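PDB 5HX0: sialidase domain-containing protein from Dyadobacter fermentans, which is of unknown function but folds as a six-bladed beta-propeller of the non-viral sialidase type, which suggests a role in binding or processing glycans. Local coordinates for residues Y207-M212 and L366-A371; F263-V268 and G311-A316. All blocks are in the same frame, centred on the assembly; numbering follows the deposited sequence.

Contact 1: Y207-M212 and L366-A371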
loop_
_atom_site.group_PDB
_atom_site.type_symbol
_atom_site.label_atom_id
_atom_site.label_comp_id
_atom_site.label_asym_id
_atom_site.label_seq_id
_atom_site.Cartn_x
_atom_site.Cartn_y
_atom_site.Cartn_z
ATOM N N TYR A 207 9.316 -18.416 5.566
ATOM C CA TYR A 207 9.771 -17.127 5.031
ATOM C C TYR A 207 11.296 -17.137 5.058
ATOM O O TYR A 207 11.908 -17.924 5.786
ATOM C CB TYR A 207 9.253 -15.943 5.881
ATOM C CG TYR A 207 9.904 -15.987 7.247
ATOM C CD1 TYR A 207 9.403 -16.826 8.229
ATOM C CD2 TYR A 207 11.091 -15.273 7.521
ATOM C CE1 TYR A 207 10.024 -16.942 9.458
ATOM C CE2 TYR A 207 11.721 -15.386 8.743
ATOM C CZ TYR A 207 11.186 -16.230 9.713
ATOM O OH TYR A 207 11.800 -16.382 10.941
ATOM N N ASN A 208 11.905 -16.230 4.299
ATOM C CA ASN A 208 13.300 -15.882 4.563
ATOM C C ASN A 208 13.667 -14.642 3.759
ATOM O O ASN A 208 12.914 -14.188 2.892
ATOM C CB ASN A 208 14.278 -17.016 4.225
ATOM C CG ASN A 208 15.453 -17.054 5.190
ATOM O OD1 ASN A 208 15.646 -16.114 5.967
ATOM N ND2 ASN A 208 16.243 -18.126 5.136
ATOM N N ARG A 209 14.850 -14.107 4.053
ATOM C CA ARG A 209 15.567 -13.287 3.089
ATOM C C ARG A 209 16.681 -14.145 2.505
ATOM O O ARG A 209 17.466 -14.736 3.255
ATOM C CB ARG A 209 16.148 -12.004 3.708
ATOM C CG ARG A 209 16.810 -11.053 2.659
ATOM C CD ARG A 209 18.257 -11.488 2.275
ATOM N NE ARG A 209 18.884 -10.561 1.333
ATOM C CZ ARG A 209 20.061 -10.760 0.744
ATOM N NH1 ARG A 209 20.552 -9.822 -0.069
ATOM N NH2 ARG A 209 20.746 -11.897 0.941
ATOM N N GLY A 210 16.762 -14.184 1.184
ATOM C CA GLY A 210 17.792 -14.950 0.498
ATOM C C GLY A 210 17.300 -15.385 -0.864
ATOM O O GLY A 210 16.113 -15.321 -1.172
ATOM N N ALA A 211 18.248 -15.827 -1.692
ATOM C CA ALA A 211 17.917 -16.259 -3.041
ATOM C C ALA A 211 17.392 -17.691 -3.047
ATOM O O ALA A 211 17.954 -18.582 -2.389
ATOM C CB ALA A 211 19.138 -16.155 -3.960
HETATM N N MSE A 212 16.304 -17.898 -3.791
HETATM C CA MSE A 212 15.861 -19.217 -4.208
HETATM C C MSE A 212 16.735 -19.635 -5.373
HETATM O O MSE A 212 17.500 -18.819 -5.882
HETATM C CB MSE A 212 14.390 -19.195 -4.639
HETATM C CG MSE A 212 13.443 -18.712 -3.578
HETATM SE SE MSE A 212 11.660 -18.568 -4.367
HETATM C CE MSE A 212 10.618 -18.238 -2.766
ATOM N N LEU A 366 22.870 -1.114 6.626
ATOM C CA LEU A 366 23.262 -1.180 5.219
ATOM C C LEU A 366 23.484 -2.649 4.891
ATOM O O LEU A 366 23.396 -3.507 5.771
ATOM C CB LEU A 366 24.527 -0.342 4.935
ATOM C CG LEU A 366 25.733 -0.512 5.874
ATOM C CD1 LEU A 366 26.467 -1.855 5.677
ATOM C CD2 LEU A 366 26.756 0.646 5.717
ATOM N N GLY A 367 23.818 -2.931 3.628
ATOM C CA GLY A 367 24.201 -4.272 3.226
ATOM C C GLY A 367 23.178 -5.005 2.382
ATOM O O GLY A 367 22.588 -4.431 1.458
ATOM N N TYR A 368 22.954 -6.280 2.692
ATOM C CA TYR A 368 22.048 -7.135 1.929
ATOM C C TYR A 368 22.317 -7.074 0.417
ATOM O O TYR A 368 21.397 -6.794 -0.357
ATOM C CB TYR A 368 20.600 -6.764 2.225
ATOM C CG TYR A 368 20.087 -7.231 3.579
ATOM C CD1 TYR A 368 20.697 -6.829 4.766
ATOM C CD2 TYR A 368 19.003 -8.103 3.661
ATOM C CE1 TYR A 368 20.234 -7.264 6.014
ATOM C CE2 TYR A 368 18.531 -8.543 4.889
ATOM C CZ TYR A 368 19.151 -8.122 6.060
ATOM O OH TYR A 368 18.661 -8.567 7.268
ATOM N N PRO A 369 23.541 -7.348 -0.019
ATOM C CA PRO A 369 23.812 -7.266 -1.459
ATOM C C PRO A 369 23.127 -8.375 -2.252
ATOM O O PRO A 369 22.827 -9.461 -1.754
ATOM C CB PRO A 369 25.345 -7.366 -1.554
ATOM C CG PRO A 369 25.718 -8.182 -0.336
ATOM C CD PRO A 369 24.742 -7.741 0.740
ATOM N N TRP A 370 22.922 -8.079 -3.530
ATOM C CA TRP A 370 22.277 -8.988 -4.468
ATOM C C TRP A 370 22.818 -8.661 -5.852
ATOM O O TRP A 370 22.705 -7.515 -6.299
ATOM C CB TRP A 370 20.744 -8.817 -4.411
ATOM C CG TRP A 370 19.958 -9.960 -5.000
ATOM C CD1 TRP A 370 19.920 -10.351 -6.310
ATOM C CD2 TRP A 370 19.091 -10.846 -4.286
ATOM N NE1 TRP A 370 19.061 -11.442 -6.456
ATOM C CE2 TRP A 370 18.545 -11.754 -5.221
ATOM C CE3 TRP A 370 18.701 -10.942 -2.945
ATOM C CZ2 TRP A 370 17.623 -12.747 -4.850
ATOM C CZ3 TRP A 370 17.803 -11.922 -2.584
ATOM C CH2 TRP A 370 17.271 -12.812 -3.528
ATOM N N ALA A 371 23.420 -9.643 -6.521
ATOM C CA ALA A 371 24.114 -9.386 -7.778
ATOM C C ALA A 371 23.305 -9.884 -8.968
ATOM O O ALA A 371 22.515 -10.830 -8.860
ATOM C CB ALA A 371 25.497 -10.039 -7.790
HETATM O O HOH W 1 23.504 -11.012 0.511
#

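Contact 2: F263-V268 and G311-A316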
loop_
_atom_site.group_PDB
_atom_site.type_symbol
_atom_site.label_atom_id
_atom_site.label_comp_id
_atom_site.label_asym_id
_atom_site.label_seq_id
_atom_site.Cartn_x
_atom_site.Cartn_y
_atom_site.Cartn_z
ATOM N N PHE A 263 20.542 -19.987 12.844
ATOM C CA PHE A 263 20.717 -19.816 11.408
ATOM C C PHE A 263 19.443 -19.162 10.896
ATOM O O PHE A 263 18.346 -19.625 11.221
ATOM C CB PHE A 263 20.961 -21.167 10.727
ATOM C CG PHE A 263 22.134 -21.900 11.291
ATOM C CD1 PHE A 263 23.416 -21.604 10.859
ATOM C CD2 PHE A 263 21.958 -22.839 12.297
ATOM C CE1 PHE A 263 24.527 -22.265 11.416
ATOM C CE2 PHE A 263 23.036 -23.495 12.846
ATOM C CZ PHE A 263 24.327 -23.210 12.403
ATOM N N ASN A 264 19.579 -18.062 10.155
ATOM C CA ASN A 264 18.374 -17.380 9.686
ATOM C C ASN A 264 18.464 -17.107 8.189
ATOM O O ASN A 264 18.081 -17.969 7.385
ATOM C CB ASN A 264 18.088 -16.099 10.514
ATOM C CG ASN A 264 19.344 -15.262 10.824
ATOM O OD1 ASN A 264 20.011 -14.768 9.915
ATOM N ND2 ASN A 264 19.625 -15.051 12.106
ATOM N N GLU A 265 18.980 -15.951 7.781
ATOM C CA GLU A 265 18.945 -15.594 6.355
ATOM C C GLU A 265 19.876 -16.494 5.541
ATOM O O GLU A 265 21.033 -16.703 5.913
ATOM C CB GLU A 265 19.328 -14.123 6.195
ATOM C CG GLU A 265 18.299 -13.266 6.843
ATOM C CD GLU A 265 18.673 -11.809 6.888
ATOM O OE1 GLU A 265 19.864 -11.463 6.712
ATOM O OE2 GLU A 265 17.763 -11.001 7.117
ATOM N N ALA A 266 19.369 -17.043 4.439
ATOM C CA ALA A 266 20.102 -18.060 3.694
ATOM C C ALA A 266 19.814 -17.914 2.213
ATOM O O ALA A 266 18.652 -17.764 1.824
ATOM C CB ALA A 266 19.700 -19.467 4.159
ATOM N N SER A 267 20.863 -17.964 1.392
ATOM C CA SER A 267 20.719 -18.089 -0.058
ATOM C C SER A 267 21.121 -19.493 -0.480
ATOM O O SER A 267 22.093 -20.045 0.041
ATOM C CB SER A 267 21.581 -17.056 -0.791
ATOM O OG SER A 267 20.969 -15.764 -0.752
ATOM N N VAL A 268 20.391 -20.069 -1.426
ATOM C CA VAL A 268 20.636 -21.445 -1.830
ATOM C C VAL A 268 21.145 -21.443 -3.264
ATOM O O VAL A 268 20.899 -20.502 -4.030
ATOM C CB VAL A 268 19.380 -22.332 -1.656
ATOM C CG1 VAL A 268 18.280 -21.997 -2.702
ATOM C CG2 VAL A 268 19.768 -23.829 -1.663
ATOM N N GLY A 311 30.492 -11.930 7.769
ATOM C CA GLY A 311 29.653 -11.219 6.822
ATOM C C GLY A 311 28.267 -11.820 6.787
ATOM O O GLY A 311 28.052 -12.985 7.143
ATOM N N HIS A 312 27.313 -11.007 6.340
ATOM C CA HIS A 312 25.924 -11.417 6.208
ATOM C C HIS A 312 25.105 -10.303 5.550
ATOM O O HIS A 312 25.506 -9.154 5.539
ATOM C CB HIS A 312 25.302 -11.743 7.578
ATOM C CG HIS A 312 24.990 -10.532 8.400
ATOM N ND1 HIS A 312 25.747 -10.165 9.491
ATOM C CD2 HIS A 312 23.996 -9.613 8.304
ATOM C CE1 HIS A 312 25.235 -9.072 10.033
ATOM N NE2 HIS A 312 24.173 -8.714 9.332
ATOM N N PRO A 313 23.947 -10.654 4.977
ATOM C CA PRO A 313 23.628 -12.018 4.585
ATOM C C PRO A 313 24.385 -12.299 3.282
ATOM O O PRO A 313 25.047 -11.392 2.771
ATOM C CB PRO A 313 22.111 -11.976 4.370
ATOM C CG PRO A 313 21.878 -10.569 3.836
ATOM C CD PRO A 313 22.934 -9.687 4.529
HETATM N N MSE A 314 24.270 -13.505 2.749
HETATM C CA MSE A 314 25.022 -13.910 1.567
HETATM C C MSE A 314 24.102 -14.051 0.354
HETATM O O MSE A 314 22.925 -14.385 0.511
HETATM C CB MSE A 314 25.758 -15.246 1.820
HETATM C CG MSE A 314 27.239 -15.096 2.278
HETATM SE SE MSE A 314 27.389 -14.265 4.014
HETATM C CE MSE A 314 26.338 -15.465 5.141
ATOM N N HIS A 315 24.651 -13.783 -0.837
ATOM C CA HIS A 315 23.975 -14.006 -2.110
ATOM C C HIS A 315 24.963 -14.648 -3.077
ATOM O O HIS A 315 26.119 -14.226 -3.138
ATOM C CB HIS A 315 23.448 -12.681 -2.740
ATOM C CG HIS A 315 22.795 -12.890 -4.069
ATOM N ND1 HIS A 315 23.462 -12.720 -5.266
ATOM C CD2 HIS A 315 21.560 -13.346 -4.391
ATOM C CE1 HIS A 315 22.654 -13.029 -6.266
ATOM N NE2 HIS A 315 21.503 -13.436 -5.762
ATOM N N ALA A 316 24.522 -15.651 -3.836
ATOM C CA ALA A 316 25.401 -16.340 -4.782
ATOM C C ALA A 316 24.866 -16.195 -6.197
ATOM O O ALA A 316 23.675 -16.417 -6.439
ATOM C CB ALA A 316 25.547 -17.826 -4.445
HETATM O O HOH W 2 22.641 -15.654 3.803
HETATM O O HOH W 3 22.236 -17.910 -4.252
#

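Contact 1: Y207-M212 and L366-A371
A buried contact near the propeller centre, made mostly by the side chains of Arg209 and Trp370, joins loop 207-212 to segment 366-371, the start of strand 367-375 in another blade. The two backbones stay well apart, Arg209 CA lying 9.0 Å from Tyr368 CA, and the arginine spans that gap. Its CG stands anti to the backbone N (chi1 -175°) and the chain bends at chi2, which carries CG, CD and NE past the CD2-CE2 side of Tyr368; NE comes to 3.4 Å from Tyr368 CD2, with guanidinium and phenol planes nearly perpendicular at 86°. At the far end NH1 donates to Pro369 O at 2.9 Å. The carbonyl oxygen lies in the guanidinium plane, yet NH1 sits above the carbonyl plane, 55° out of it. A water completes the grip, accepting from Arg209 NH2 and donating to the same Pro369 O (2.8 Å), so one carbonyl receives two protons and holds the guanidinium from turning. Six four-stranded or similar antiparallel sheets surround the axis, the sialidase-like beta-propeller, and strand 367-375 lines its centre. Trp370 puts CE3 over one face of the guanidinium, near its rim, 3.6 Å from Arg209 NH1, the two planes being steeply inclined. The benzo end of the indole continues along the loop: CH2 comes to 3.5 Å from Ala211 CA, CZ2 meets Ala211 CB, and Gly210 O lies at the ring edge, near its plane. Tyr368 OH has Glu265 as its partner, and an acetate ion, probably from the crystallisation liquor, lies nearby, consistent with a pocket there.

Contact 2: F263-V268 and G311-A316
Glu265 sets OE1 over the CB-CG side of Pro313, standing 3.3 Å from Pro313 CB. The side chain, with CG anti to the carbonyl carbon (chi1 -65°) and extended beyond it, crosses the proline ring at a slant. A cis peptide precedes Pro313, where the chain turns a corner into the strand that continues through Ala316. Over residues 314-316 that strand runs almost parallel to 263-268, at 9° with axes 6.2 Å apart, as expected of neighbouring innermost strands in successive propeller blades; direct backbone pairing is replaced by side-chain and water bridges. Ser267 makes the direct link: its OG donates to Met314 O at 2.7 Å, tilted 20° from the carbonyl plane. One water accepts from Met314 N and lies 2.9 Å from Glu265 O; another donates to both Val268 O and Ala316 O. In addition, Glu265 OE1 forms a salt bridge with Arg281, while OE2 is already engaged by Tyr368. With both oxygens taken up in this way and the proline ring alongside OE1, the carboxylate is well fixed in orientation.

Overall arrangement
The centres of contact 1 and contact 2 lie 7 Å apart, both near the propeller axis, the former only about 2 Å from the centre of the chain. Along the sequence the order is 207-212, 263-268, 311-316, 366-371, so contact 2 falls wholly between the two halves of contact 1. Segments 263-268, 311-316 and 366-371 carry the innermost strands of three successive four-stranded sheets, and the loop 207-212 leads into a fourth. They touch directly: Tyr368 OH is 2.6 Å from Glu265 OE2, and Ala211 N is 2.9 Å from Ser267 OG. Contact 2 joins adjacent blades, whereas contact 1 spans the centre between non-neighbouring blades, near an acetate and a tetraethylene glycol that may mark a pocket.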